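Local coordinates for cell division control protein 45 cdc45 putative (Entamoeba histolytica, PDB 6CC2), which probably acts in DNA replication, as Cdc45 does in other eukaryotes as a component of the CMG helicase that unwinds the duplex, at residues A424-F429 / L494-A499; Y445-L450 / L470-A475; Q449-L454 / V481-S486; E456-R461 / L466-A471. One frame throughout, in Å; residues are numbered along the deposited sequence.

Contact 1 of 4, residues A424-F429 / L494-A499; sequences ANKYRF and LNYFGA. With EDO (1,2-ethanediol), chain C.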
loop_
_atom_site.group_PDB
_atom_site.type_symbol
_atom_site.label_atom_id
_atom_site.label_comp_id
_atom_site.label_asym_id
_atom_site.label_seq_id
_atom_site.Cartn_x
_atom_site.Cartn_y
_atom_site.Cartn_z
ATOM N N ALA A 424 -10.179 -15.950 20.133
ATOM C CA ALA A 424 -11.566 -16.130 19.699
ATOM C C ALA A 424 -11.762 -15.865 18.212
ATOM O O ALA A 424 -12.881 -15.547 17.773
ATOM C CB ALA A 424 -12.504 -15.240 20.521
ATOM N N ASN A 425 -10.712 -16.023 17.415
ATOM C CA ASN A 425 -10.767 -15.716 15.986
ATOM C C ASN A 425 -11.269 -14.303 15.732
ATOM O O ASN A 425 -11.924 -14.024 14.733
ATOM C CB ASN A 425 -11.625 -16.731 15.242
ATOM C CG ASN A 425 -10.962 -18.067 15.156
ATOM O OD1 ASN A 425 -9.800 -18.154 14.767
ATOM N ND2 ASN A 425 -11.666 -19.098 15.550
ATOM N N LYS A 426 -10.963 -13.400 16.644
ATOM C CA LYS A 426 -11.245 -11.976 16.479
ATOM C C LYS A 426 -9.990 -11.178 16.197
ATOM O O LYS A 426 -10.025 -10.206 15.436
ATOM C CB LYS A 426 -11.920 -11.432 17.738
ATOM C CG LYS A 426 -13.198 -12.159 18.141
ATOM C CD LYS A 426 -14.417 -11.522 17.513
ATOM C CE LYS A 426 -15.699 -12.169 18.020
ATOM N NZ LYS A 426 -16.901 -11.426 17.557
ATOM N N TYR A 427 -8.874 -11.563 16.803
ATOM C CA TYR A 427 -7.612 -10.887 16.623
ATOM C C TYR A 427 -6.525 -11.805 17.140
ATOM O O TYR A 427 -6.772 -12.692 17.955
ATOM C CB TYR A 427 -7.553 -9.534 17.365
ATOM C CG TYR A 427 -7.867 -9.637 18.835
ATOM C CD1 TYR A 427 -9.175 -9.558 19.299
ATOM C CD2 TYR A 427 -6.856 -9.823 19.772
ATOM C CE1 TYR A 427 -9.472 -9.679 20.641
ATOM C CE2 TYR A 427 -7.151 -9.954 21.116
ATOM C CZ TYR A 427 -8.465 -9.884 21.546
ATOM O OH TYR A 427 -8.777 -9.990 22.886
ATOM N N ARG A 428 -5.326 -11.578 16.650
ATOM C CA ARG A 428 -4.130 -12.147 17.243
ATOM C C ARG A 428 -3.530 -11.096 18.168
ATOM O O ARG A 428 -3.619 -9.897 17.899
ATOM C CB ARG A 428 -3.098 -12.567 16.213
ATOM C CG ARG A 428 -3.552 -13.715 15.375
ATOM C CD ARG A 428 -2.411 -14.255 14.522
ATOM N NE ARG A 428 -2.892 -15.475 13.888
ATOM C CZ ARG A 428 -3.464 -15.540 12.692
ATOM N NH1 ARG A 428 -3.550 -14.465 11.926
ATOM N NH2 ARG A 428 -3.910 -16.702 12.249
ATOM N N PHE A 429 -2.972 -11.556 19.273
ATOM C CA PHE A 429 -2.374 -10.672 20.271
ATOM C C PHE A 429 -0.978 -11.199 20.552
ATOM O O PHE A 429 -0.803 -12.401 20.788
ATOM C CB PHE A 429 -3.180 -10.641 21.583
ATOM C CG PHE A 429 -2.691 -9.612 22.546
ATOM C CD1 PHE A 429 -1.558 -9.849 23.320
ATOM C CD2 PHE A 429 -3.345 -8.417 22.683
ATOM C CE1 PHE A 429 -1.099 -8.866 24.210
ATOM C CE2 PHE A 429 -2.883 -7.434 23.550
ATOM C CZ PHE A 429 -1.749 -7.668 24.297
ATOM N N LEU A 494 -13.375 -4.420 9.579
ATOM C CA LEU A 494 -12.613 -3.299 10.127
ATOM C C LEU A 494 -13.480 -2.430 11.026
ATOM O O LEU A 494 -12.993 -1.924 12.046
ATOM C CB LEU A 494 -12.026 -2.465 8.987
ATOM C CG LEU A 494 -11.282 -1.196 9.408
ATOM C CD1 LEU A 494 -10.141 -1.504 10.343
ATOM C CD2 LEU A 494 -10.775 -0.469 8.181
ATOM N N ASN A 495 -14.750 -2.227 10.661
ATOM C CA ASN A 495 -15.661 -1.484 11.522
ATOM C C ASN A 495 -15.640 -2.049 12.936
ATOM O O ASN A 495 -15.505 -1.306 13.918
ATOM C CB ASN A 495 -17.093 -1.535 10.981
ATOM C CG ASN A 495 -17.344 -0.533 9.895
ATOM O OD1 ASN A 495 -16.523 0.345 9.644
ATOM N ND2 ASN A 495 -18.505 -0.642 9.248
ATOM N N TYR A 496 -15.808 -3.364 13.052
ATOM C CA TYR A 496 -15.906 -3.994 14.361
ATOM C C TYR A 496 -14.579 -3.923 15.096
ATOM O O TYR A 496 -14.545 -3.620 16.296
ATOM C CB TYR A 496 -16.369 -5.447 14.201
ATOM C CG TYR A 496 -16.648 -6.163 15.504
ATOM C CD1 TYR A 496 -17.886 -6.078 16.114
ATOM C CD2 TYR A 496 -15.664 -6.943 16.118
ATOM C CE1 TYR A 496 -18.144 -6.732 17.311
ATOM C CE2 TYR A 496 -15.916 -7.598 17.316
ATOM C CZ TYR A 496 -17.156 -7.492 17.902
ATOM O OH TYR A 496 -17.412 -8.141 19.089
ATOM N N PHE A 497 -13.469 -4.200 14.397
ATOM C CA PHE A 497 -12.160 -4.185 15.036
ATOM C C PHE A 497 -11.839 -2.802 15.581
ATOM O O PHE A 497 -11.409 -2.659 16.732
ATOM C CB PHE A 497 -11.085 -4.643 14.044
ATOM C CG PHE A 497 -9.694 -4.558 14.589
ATOM C CD1 PHE A 497 -9.245 -5.499 15.486
ATOM C CD2 PHE A 497 -8.835 -3.547 14.183
ATOM C CE1 PHE A 497 -7.951 -5.427 16.007
ATOM C CE2 PHE A 497 -7.551 -3.463 14.688
ATOM C CZ PHE A 497 -7.109 -4.414 15.598
ATOM N N GLY A 498 -12.074 -1.764 14.779
ATOM C CA GLY A 498 -11.832 -0.420 15.255
ATOM C C GLY A 498 -12.749 -0.042 16.395
ATOM O O GLY A 498 -12.319 0.587 17.376
ATOM N N ALA A 499 -14.035 -0.385 16.276
ATOM C CA ALA A 499 -14.983 -0.010 17.322
ATOM C C ALA A 499 -14.581 -0.643 18.648
ATOM O O ALA A 499 -14.549 0.023 19.693
ATOM C CB ALA A 499 -16.399 -0.431 16.930
HETATM C C1 EDO C . -0.875 -16.365 17.055
HETATM O O1 EDO C . 0.202 -16.407 16.090
HETATM C C2 EDO C . -1.797 -17.574 16.884
HETATM O O2 EDO C . -2.354 -17.607 15.568
#

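Contact 2 of 4, residues Y445-L450 / L470-A475; sequences YKALQL and LAVLDA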
loop_
_atom_site.group_PDB
_atom_site.type_symbol
_atom_site.label_atom_id
_atom_site.label_comp_id
_atom_site.label_asym_id
_atom_site.label_seq_id
_atom_site.Cartn_x
_atom_site.Cartn_y
_atom_site.Cartn_z
ATOM N N TYR A 445 5.984 4.346 15.380
ATOM C CA TYR A 445 6.180 4.156 13.940
ATOM C C TYR A 445 6.896 2.841 13.632
ATOM O O TYR A 445 6.605 2.217 12.609
ATOM C CB TYR A 445 6.921 5.339 13.339
ATOM C CG TYR A 445 8.305 5.603 13.880
ATOM C CD1 TYR A 445 8.501 6.366 15.025
ATOM C CD2 TYR A 445 9.420 5.095 13.237
ATOM C CE1 TYR A 445 9.761 6.593 15.503
ATOM C CE2 TYR A 445 10.676 5.334 13.715
ATOM C CZ TYR A 445 10.840 6.070 14.845
ATOM O OH TYR A 445 12.125 6.293 15.324
ATOM N N LYS A 446 7.790 2.380 14.511
ATOM C CA LYS A 446 8.401 1.066 14.327
ATOM C C LYS A 446 7.452 -0.067 14.707
ATOM O O LYS A 446 7.369 -1.082 14.006
ATOM C CB LYS A 446 9.689 0.966 15.155
ATOM C CG LYS A 446 10.783 1.930 14.774
ATOM C CD LYS A 446 11.361 1.609 13.421
ATOM C CE LYS A 446 12.681 2.334 13.205
ATOM N NZ LYS A 446 13.261 2.034 11.861
ATOM N N ALA A 447 6.777 0.054 15.850
ATOM C CA ALA A 447 5.821 -0.966 16.261
ATOM C C ALA A 447 4.753 -1.180 15.199
ATOM O O ALA A 447 4.351 -2.313 14.957
ATOM C CB ALA A 447 5.187 -0.585 17.601
ATOM N N LEU A 448 4.285 -0.089 14.561
ATOM C CA LEU A 448 3.259 -0.215 13.525
ATOM C C LEU A 448 3.772 -1.067 12.368
ATOM O O LEU A 448 3.045 -1.912 11.833
ATOM C CB LEU A 448 2.848 1.158 13.024
ATOM C CG LEU A 448 1.865 1.957 13.880
ATOM C CD1 LEU A 448 1.948 3.452 13.576
ATOM C CD2 LEU A 448 0.453 1.430 13.653
ATOM N N GLN A 449 5.038 -0.871 11.987
ATOM C CA GLN A 449 5.585 -1.667 10.890
ATOM C C GLN A 449 5.681 -3.128 11.271
ATOM O O GLN A 449 5.418 -4.014 10.450
ATOM C CB GLN A 449 6.963 -1.127 10.488
ATOM C CG GLN A 449 6.913 0.254 9.895
ATOM C CD GLN A 449 8.274 0.717 9.499
ATOM O OE1 GLN A 449 8.879 0.186 8.567
ATOM N NE2 GLN A 449 8.779 1.699 10.209
ATOM N N LEU A 450 6.081 -3.403 12.517
ATOM C CA LEU A 450 6.180 -4.788 12.963
ATOM C C LEU A 450 4.811 -5.432 13.056
ATOM O O LEU A 450 4.633 -6.587 12.659
ATOM C CB LEU A 450 6.923 -4.837 14.304
ATOM C CG LEU A 450 7.132 -6.238 14.879
ATOM C CD1 LEU A 450 7.914 -7.102 13.883
ATOM C CD2 LEU A 450 7.889 -6.169 16.197
ATOM N N LEU A 470 -0.399 -5.774 18.849
ATOM C CA LEU A 470 0.979 -5.962 19.276
ATOM C C LEU A 470 1.253 -5.036 20.448
ATOM O O LEU A 470 0.965 -3.839 20.366
ATOM C CB LEU A 470 1.935 -5.637 18.118
ATOM C CG LEU A 470 3.421 -5.627 18.488
ATOM C CD1 LEU A 470 3.916 -6.978 18.802
ATOM C CD2 LEU A 470 4.207 -5.007 17.315
ATOM N N ALA A 471 1.770 -5.603 21.530
ATOM C CA ALA A 471 2.193 -4.841 22.710
ATOM C C ALA A 471 3.703 -4.934 22.863
ATOM O O ALA A 471 4.248 -6.041 22.962
ATOM C CB ALA A 471 1.515 -5.380 23.964
ATOM N N VAL A 472 4.373 -3.784 22.912
ATOM C CA VAL A 472 5.823 -3.730 23.034
ATOM C C VAL A 472 6.198 -2.968 24.286
ATOM O O VAL A 472 5.735 -1.834 24.488
ATOM C CB VAL A 472 6.481 -3.085 21.793
ATOM C CG1 VAL A 472 8.026 -3.193 21.901
ATOM C CG2 VAL A 472 5.960 -3.730 20.504
ATOM N N LEU A 473 7.060 -3.577 25.104
ATOM C CA LEU A 473 7.494 -2.949 26.339
ATOM C C LEU A 473 8.306 -1.698 26.049
ATOM O O LEU A 473 9.250 -1.727 25.266
ATOM C CB LEU A 473 8.324 -3.943 27.157
ATOM C CG LEU A 473 8.925 -3.385 28.444
ATOM C CD1 LEU A 473 7.855 -3.030 29.458
ATOM C CD2 LEU A 473 9.923 -4.374 29.034
ATOM N N ASP A 474 7.931 -0.594 26.692
ATOM C CA ASP A 474 8.741 0.614 26.778
ATOM C C ASP A 474 9.214 0.658 28.224
ATOM O O ASP A 474 8.523 1.179 29.106
ATOM C CB ASP A 474 7.943 1.856 26.393
ATOM C CG ASP A 474 8.795 3.105 26.370
ATOM O OD1 ASP A 474 9.811 3.169 27.102
ATOM O OD2 ASP A 474 8.437 4.035 25.620
ATOM N N ALA A 475 10.397 0.085 28.469
ATOM C CA ALA A 475 10.842 -0.144 29.836
ATOM C C ALA A 475 11.138 1.160 30.560
ATOM O O ALA A 475 10.933 1.249 31.775
ATOM C CB ALA A 475 12.086 -1.031 29.839
#

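Contact 3 of 4, residues Q449-L454 / V481-S486; sequences QLAQFL and VIVGYS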
loop_
_atom_site.group_PDB
_atom_site.type_symbol
_atom_site.label_atom_id
_atom_site.label_comp_id
_atom_site.label_asym_id
_atom_site.label_seq_id
_atom_site.Cartn_x
_atom_site.Cartn_y
_atom_site.Cartn_z
ATOM N N GLN A 449 5.038 -0.871 11.987
ATOM C CA GLN A 449 5.585 -1.667 10.890
ATOM C C GLN A 449 5.681 -3.128 11.271
ATOM O O GLN A 449 5.418 -4.014 10.450
ATOM C CB GLN A 449 6.963 -1.127 10.488
ATOM C CG GLN A 449 6.913 0.254 9.895
ATOM C CD GLN A 449 8.274 0.717 9.499
ATOM O OE1 GLN A 449 8.879 0.186 8.567
ATOM N NE2 GLN A 449 8.779 1.699 10.209
ATOM N N LEU A 450 6.081 -3.403 12.517
ATOM C CA LEU A 450 6.180 -4.788 12.963
ATOM C C LEU A 450 4.811 -5.432 13.056
ATOM O O LEU A 450 4.633 -6.587 12.659
ATOM C CB LEU A 450 6.923 -4.837 14.304
ATOM C CG LEU A 450 7.132 -6.238 14.879
ATOM C CD1 LEU A 450 7.914 -7.102 13.883
ATOM C CD2 LEU A 450 7.889 -6.169 16.197
ATOM N N ALA A 451 3.813 -4.693 13.560
ATOM C CA ALA A 451 2.463 -5.246 13.639
ATOM C C ALA A 451 1.941 -5.620 12.252
ATOM O O ALA A 451 1.298 -6.663 12.091
ATOM C CB ALA A 451 1.516 -4.250 14.295
ATOM N N GLN A 452 2.179 -4.758 11.254
ATOM C CA GLN A 452 1.746 -5.042 9.889
ATOM C C GLN A 452 2.418 -6.292 9.354
ATOM O O GLN A 452 1.771 -7.141 8.729
ATOM C CB GLN A 452 2.040 -3.856 8.981
ATOM C CG GLN A 452 1.693 -4.108 7.521
ATOM C CD GLN A 452 1.742 -2.836 6.687
ATOM O OE1 GLN A 452 1.888 -1.736 7.217
ATOM N NE2 GLN A 452 1.620 -2.989 5.377
ATOM N N PHE A 453 3.719 -6.422 9.588
ATOM C CA PHE A 453 4.425 -7.617 9.154
ATOM C C PHE A 453 3.863 -8.859 9.835
ATOM O O PHE A 453 3.651 -9.899 9.186
ATOM C CB PHE A 453 5.927 -7.491 9.413
ATOM C CG PHE A 453 6.664 -8.753 9.091
ATOM C CD1 PHE A 453 7.041 -9.020 7.779
ATOM C CD2 PHE A 453 6.896 -9.703 10.057
ATOM C CE1 PHE A 453 7.676 -10.199 7.463
ATOM C CE2 PHE A 453 7.535 -10.883 9.743
ATOM C CZ PHE A 453 7.911 -11.131 8.443
ATOM N N LEU A 454 3.711 -8.810 11.173
ATOM C CA LEU A 454 3.258 -9.976 11.904
ATOM C C LEU A 454 1.835 -10.340 11.527
ATOM O O LEU A 454 1.502 -11.537 11.480
ATOM C CB LEU A 454 3.375 -9.740 13.415
ATOM C CG LEU A 454 4.779 -9.683 13.954
ATOM C CD1 LEU A 454 4.770 -9.159 15.406
ATOM C CD2 LEU A 454 5.459 -11.054 13.930
ATOM N N VAL A 481 3.503 -0.044 24.641
ATOM C CA VAL A 481 2.892 0.551 23.470
ATOM C C VAL A 481 2.012 -0.513 22.836
ATOM O O VAL A 481 2.455 -1.644 22.655
ATOM C CB VAL A 481 3.961 1.053 22.490
ATOM C CG1 VAL A 481 3.318 1.704 21.286
ATOM C CG2 VAL A 481 4.858 2.051 23.196
ATOM N N ILE A 482 0.755 -0.168 22.550
ATOM C CA ILE A 482 -0.206 -1.103 21.980
ATOM C C ILE A 482 -0.571 -0.620 20.579
ATOM O O ILE A 482 -1.064 0.509 20.413
ATOM C CB ILE A 482 -1.489 -1.212 22.828
ATOM C CG1 ILE A 482 -1.174 -1.387 24.301
ATOM C CG2 ILE A 482 -2.358 -2.367 22.289
ATOM C CD1 ILE A 482 -0.508 -2.655 24.621
ATOM N N VAL A 483 -0.342 -1.458 19.579
ATOM C CA VAL A 483 -0.716 -1.148 18.207
ATOM C C VAL A 483 -1.743 -2.173 17.748
ATOM O O VAL A 483 -1.562 -3.382 17.954
ATOM C CB VAL A 483 0.512 -1.158 17.280
ATOM C CG1 VAL A 483 0.056 -1.071 15.818
ATOM C CG2 VAL A 483 1.442 -0.016 17.632
ATOM N N GLY A 484 -2.810 -1.699 17.117
ATOM C CA GLY A 484 -3.767 -2.556 16.451
ATOM C C GLY A 484 -3.739 -2.273 14.959
ATOM O O GLY A 484 -3.816 -1.121 14.542
ATOM N N TYR A 485 -3.622 -3.347 14.170
ATOM C CA TYR A 485 -3.505 -3.218 12.729
ATOM C C TYR A 485 -4.434 -4.194 12.028
ATOM O O TYR A 485 -4.512 -5.368 12.395
ATOM C CB TYR A 485 -2.064 -3.480 12.249
ATOM C CG TYR A 485 -1.950 -3.498 10.734
ATOM C CD1 TYR A 485 -1.938 -2.328 10.012
ATOM C CD2 TYR A 485 -1.886 -4.701 10.041
ATOM C CE1 TYR A 485 -1.857 -2.342 8.607
ATOM C CE2 TYR A 485 -1.791 -4.718 8.653
ATOM C CZ TYR A 485 -1.786 -3.545 7.959
ATOM O OH TYR A 485 -1.700 -3.547 6.589
ATOM N N SER A 486 -5.119 -3.703 11.005
ATOM C CA SER A 486 -6.023 -4.520 10.213
ATOM C C SER A 486 -5.585 -4.473 8.758
ATOM O O SER A 486 -5.580 -3.402 8.141
ATOM C CB SER A 486 -7.457 -4.026 10.372
ATOM O OG SER A 486 -8.347 -4.730 9.543
#

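Contact 4 of 4, residues E456-R461 / L466-A471; sequences EASSRR and LPFILA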
loop_
_atom_site.group_PDB
_atom_site.type_symbol
_atom_site.label_atom_id
_atom_site.label_comp_id
_atom_site.label_asym_id
_atom_site.label_seq_id
_atom_site.Cartn_x
_atom_site.Cartn_y
_atom_site.Cartn_z
ATOM N N GLU A 456 0.483 -10.200 8.604
ATOM C CA GLU A 456 0.596 -11.012 7.403
ATOM C C GLU A 456 1.311 -12.331 7.654
ATOM O O GLU A 456 0.845 -13.373 7.206
ATOM C CB GLU A 456 1.326 -10.223 6.307
ATOM C CG GLU A 456 1.591 -11.056 5.087
ATOM C CD GLU A 456 2.090 -10.249 3.896
ATOM O OE1 GLU A 456 2.335 -9.003 4.061
ATOM O OE2 GLU A 456 2.244 -10.846 2.804
ATOM N N ALA A 457 2.462 -12.307 8.328
ATOM C CA ALA A 457 3.241 -13.526 8.518
ATOM C C ALA A 457 2.468 -14.584 9.289
ATOM O O ALA A 457 2.499 -15.764 8.920
ATOM C CB ALA A 457 4.547 -13.213 9.254
ATOM N N SER A 458 1.800 -14.196 10.369
ATOM C CA SER A 458 1.016 -15.167 11.136
ATOM C C SER A 458 -0.177 -15.662 10.328
ATOM O O SER A 458 -0.485 -16.857 10.344
ATOM C CB SER A 458 0.551 -14.559 12.465
ATOM O OG SER A 458 -0.318 -13.439 12.274
ATOM N N SER A 459 -0.840 -14.766 9.577
ATOM C CA SER A 459 -1.979 -15.198 8.768
ATOM C C SER A 459 -1.575 -16.195 7.710
ATOM O O SER A 459 -2.301 -17.168 7.454
ATOM C CB SER A 459 -2.644 -13.988 8.106
ATOM O OG SER A 459 -3.240 -13.149 9.069
ATOM N N ARG A 460 -0.423 -15.973 7.065
ATOM C CA ARG A 460 0.051 -16.958 6.087
ATOM C C ARG A 460 0.463 -18.266 6.749
ATOM O O ARG A 460 0.222 -19.354 6.199
ATOM C CB ARG A 460 1.213 -16.351 5.291
ATOM C CG ARG A 460 0.807 -15.161 4.440
ATOM C CD ARG A 460 1.933 -14.744 3.459
ATOM N NE ARG A 460 1.547 -13.589 2.640
ATOM C CZ ARG A 460 0.880 -13.649 1.517
ATOM N NH1 ARG A 460 0.543 -14.828 0.986
ATOM N NH2 ARG A 460 0.577 -12.515 0.879
ATOM N N ARG A 461 1.086 -18.193 7.915
ATOM C CA ARG A 461 1.565 -19.409 8.578
ATOM C C ARG A 461 0.403 -20.320 8.954
ATOM O O ARG A 461 0.491 -21.545 8.819
ATOM C CB ARG A 461 2.377 -19.032 9.810
ATOM C CG ARG A 461 2.688 -20.226 10.714
ATOM C CD ARG A 461 3.835 -19.885 11.642
ATOM N NE ARG A 461 5.074 -19.763 10.901
ATOM C CZ ARG A 461 6.271 -19.625 11.455
ATOM N NH1 ARG A 461 6.387 -19.602 12.773
ATOM N NH2 ARG A 461 7.346 -19.514 10.689
ATOM N N LEU A 466 -6.412 -12.475 10.262
ATOM C CA LEU A 466 -6.975 -11.769 11.397
ATOM C C LEU A 466 -6.281 -10.431 11.549
ATOM O O LEU A 466 -5.117 -10.279 11.159
ATOM C CB LEU A 466 -6.797 -12.572 12.698
ATOM C CG LEU A 466 -7.626 -13.836 12.784
ATOM C CD1 LEU A 466 -7.144 -14.645 13.960
ATOM C CD2 LEU A 466 -9.129 -13.491 12.926
ATOM N N PRO A 467 -6.957 -9.453 12.147
ATOM C CA PRO A 467 -6.255 -8.257 12.611
ATOM C C PRO A 467 -5.313 -8.634 13.740
ATOM O O PRO A 467 -5.414 -9.715 14.333
ATOM C CB PRO A 467 -7.389 -7.328 13.058
ATOM C CG PRO A 467 -8.507 -8.224 13.412
ATOM C CD PRO A 467 -8.374 -9.464 12.544
ATOM N N PHE A 468 -4.332 -7.771 13.974
ATOM C CA PHE A 468 -3.214 -8.080 14.857
ATOM C C PHE A 468 -3.026 -6.962 15.879
ATOM O O PHE A 468 -2.989 -5.782 15.512
ATOM C CB PHE A 468 -1.921 -8.270 14.048
ATOM C CG PHE A 468 -0.859 -9.018 14.778
ATOM C CD1 PHE A 468 -0.019 -8.373 15.677
ATOM C CD2 PHE A 468 -0.665 -10.368 14.547
ATOM C CE1 PHE A 468 0.952 -9.077 16.350
ATOM C CE2 PHE A 468 0.317 -11.079 15.199
ATOM C CZ PHE A 468 1.118 -10.441 16.128
ATOM N N ILE A 469 -2.902 -7.338 17.150
ATOM C CA ILE A 469 -2.658 -6.397 18.244
ATOM C C ILE A 469 -1.310 -6.748 18.852
ATOM O O ILE A 469 -1.083 -7.891 19.281
ATOM C CB ILE A 469 -3.772 -6.427 19.301
ATOM C CG1 ILE A 469 -5.075 -5.941 18.680
ATOM C CG2 ILE A 469 -3.373 -5.527 20.492
ATOM C CD1 ILE A 469 -6.275 -6.121 19.530
ATOM N N LEU A 470 -0.399 -5.774 18.849
ATOM C CA LEU A 470 0.979 -5.962 19.276
ATOM C C LEU A 470 1.253 -5.036 20.448
ATOM O O LEU A 470 0.965 -3.839 20.366
ATOM C CB LEU A 470 1.935 -5.637 18.118
ATOM C CG LEU A 470 3.421 -5.627 18.488
ATOM C CD1 LEU A 470 3.916 -6.978 18.802
ATOM C CD2 LEU A 470 4.207 -5.007 17.315
ATOM N N ALA A 471 1.770 -5.603 21.530
ATOM C CA ALA A 471 2.193 -4.841 22.710
ATOM C C ALA A 471 3.703 -4.934 22.863
ATOM O O ALA A 471 4.248 -6.041 22.962
ATOM C CB ALA A 471 1.515 -5.380 23.964
HETATM O O HOH W 1 -2.930 -11.658 12.135
#

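Contact 1 of 4, residues A424-F429 / L494-A499
The Phe497 ring comes up to Tyr427 at a slant, its CE1 lying 4.3 Å from Tyr427 CB, so neither face nor edge is squarely presented. This is helix-on-sheet packing at one end of the mixed sheet, in what is probably the DHHA1-like part of a Cdc45 related to RecJ. Helix 494-508 approaches the start of strand 427-432, where Lys426 and Tyr427 together face one residue of strand 419-423 in a classic beta bulge. The disulfide Cys420-Cys430 also joins these two strands. Phe497 extends from its helix with CG anti to the backbone N and also touches Pro467. Tyr427 sets off toward the helix, yet with chi1 at 55° its ring leads away from it. There it meets the ring of Phe540, with planes about 55° apart, and packs on Leu536 and His537.

The second aromatic, Tyr496, is likewise met obliquely. Lys426, bent at chi2, brings NZ to 3.7 Å from Tyr496 OH and 4.0 Å from its CZ. The phenol's hydrogen bond goes instead to Ser542 O near the C terminus, and no hydrogen bond spans the two segments.

On the strand, the Arg428 guanidinium is engaged at its edge, where NH2 bonds to Lys464 O. An ethanediol molecule, probably from the crystallisation liquor, lies near the guanidinium plane: Arg428 NE donates to its O2 over 2.8 Å, at an N-H...O angle of 166°.

Contact 2 of 4, residues Y445-L450 / L470-A475
Leu470 and Leu450 meet at about a right angle through the CD2 methyl of Leu470, 4.0 Å from Leu450 CG. They belong to a beta-alpha-beta crossover: strands 427-432 and 468-474 are parallel neighbours, and helix 444-462 in the connection runs back over the sheet. Its short segment lies 9.3 Å from the strand axis, with N-to-C directions 139° apart.

Both leucines adopt nearly the same conformation, CG anti to the backbone N and chi2 near +60°. For Leu470 this carries the isobutyl group out from the strand until CD2 touches both the side chain of Leu450 and the backbone Ala447 O, the latter at 3.6 Å. Leu450 continues beyond the contact onto Thr410 and Leu414 of helix 393-417 and onto Phe441, so it fills the junction of helices and sheet. One strand alternation further on, Val472 has CG1 anti to its N, which places CG2 beside that N and faces it to the helix. Val472 CG2 lies 4.3 Å from Ala447 CB, and these two residues have the nearest CA atoms of the segments, 7.3 Å apart. All four participants are buried.

Beyond the contact, Lys446 forms a salt bridge with Asp368, and Gln449, which points away from the strand, reaches it through NE2. Gln449 folds back along its helix as well: NE2 donates to Tyr445 O over 3.3 Å, from 49° above the carbonyl plane.

Contact 3 of 4, residues Q449-L454 / V481-S486
Gln452 lays its aliphatic stem over one face of Tyr485. Gln452 CB stands 3.9 Å from the ring centroid and only 11° off the ring normal, a CH-pi contact directly over the face. The rest of the side chain is extended, with CG anti to the backbone N, and passes across the same face toward the phenol end, with Gln452 CG 3.6 Å from Tyr485 CZ.

The amide lies nearly parallel to the ring, its plane 11° from it, and Gln452 CD comes to 3.5 Å of Tyr485 OH. The amide therefore rests above the C-O end of the phenol rather than bonding to it, and no hydrogen bond crosses this contact.

Helix 444-462 here bridges two neighbouring antiparallel strands: 468-474, which completes a beta-alpha-beta crossover, and 479-485, which folds back beside it as a hairpin. Backbone bonds pair Tyr485 with Phe468 and Val483 with Leu470. Against strand 479-485 the local helix segment has an axis separation of 8.2 Å, with directions 44° apart.

Apolar packing completes the contact. Ala451 CB sits against Val483 CG1 at 3.8 Å and Tyr485 CB at 4.2 Å. Val483 CG1, anti to the backbone N, is the branch turned to the alanine, while the valine also touches Ala447 and Leu448 one turn earlier. Tyr485 additionally packs on Ala455, whereas Gln452 lies at the exposed margin.

Contact 4 of 4, residues E456-R461 / L466-A471
Near the C-terminal end of helix 444-462 the backbone turns through a short loop into strand 468-474, bringing the CA atoms of Ser459 and Leu466 to 6.6 Å. Two consecutive serines link the helix to this returning chain. Ser459 OG, whose stronger bond goes to Ala455 O, accepts a weak hydrogen bond from Leu466 N over 3.5 Å at 153°. Arg428 NH1 adds another weak bond to the same hydroxyl.

Ser458 works through a water. Its chi1 of 63° sets OG between the backbone N and carbonyl carbon, where it bonds to Leu454 O one turn back and still faces the strand. The bridging water donates to Ser458 OG at 3.2 Å and to Leu466 O at 2.8 Å, giving both polar atoms a shared partner in a buried setting. Phe468 flanks this water: water and hydroxyl both approach the ring's edge near its plane, and Ser458 OG is 3.8 Å from Phe468 CE2.

A salt bridge lies within the helix. Arg460 grips one carboxylate oxygen of Glu456 side-on with two nitrogens; NE reaches OE2 at 2.8 Å on its anti lone pair, and NH2 reaches it at 3.0 Å. Glu456 OE1 is held by Arg275, so the carboxylate joins two arginines.

Among its neighbours, the contact lies between helix 393-417, where Leu415 touches Ala457 and Ser458, and strand 427-432, where Arg428 and Cys430 pack on Phe468.

Overall arrangement
Followed from the N terminus, the chain first lays down 424-429, which opens contact 1, and then runs through helix 444-462, which supplies the first segments of contacts 2, 3 and 4 in turn. Segment 466-471, leading into strand 468-474, closes contact 4, the shortest loop. Strand 468-474 then closes contact 2, strand 479-485 contact 3, and helix 494-508 finally contact 1, enclosing all the others. Contact 4 nests inside contact 3 and ends on the same stretch as contact 2, whereas contacts 2 and 3 start from the same stretch, sharing Gln449 and Leu450. Together they fasten one long helix to two neighbouring antiparallel strands, while contact 1 brings a later helix to strand 427-432 of the same sheet.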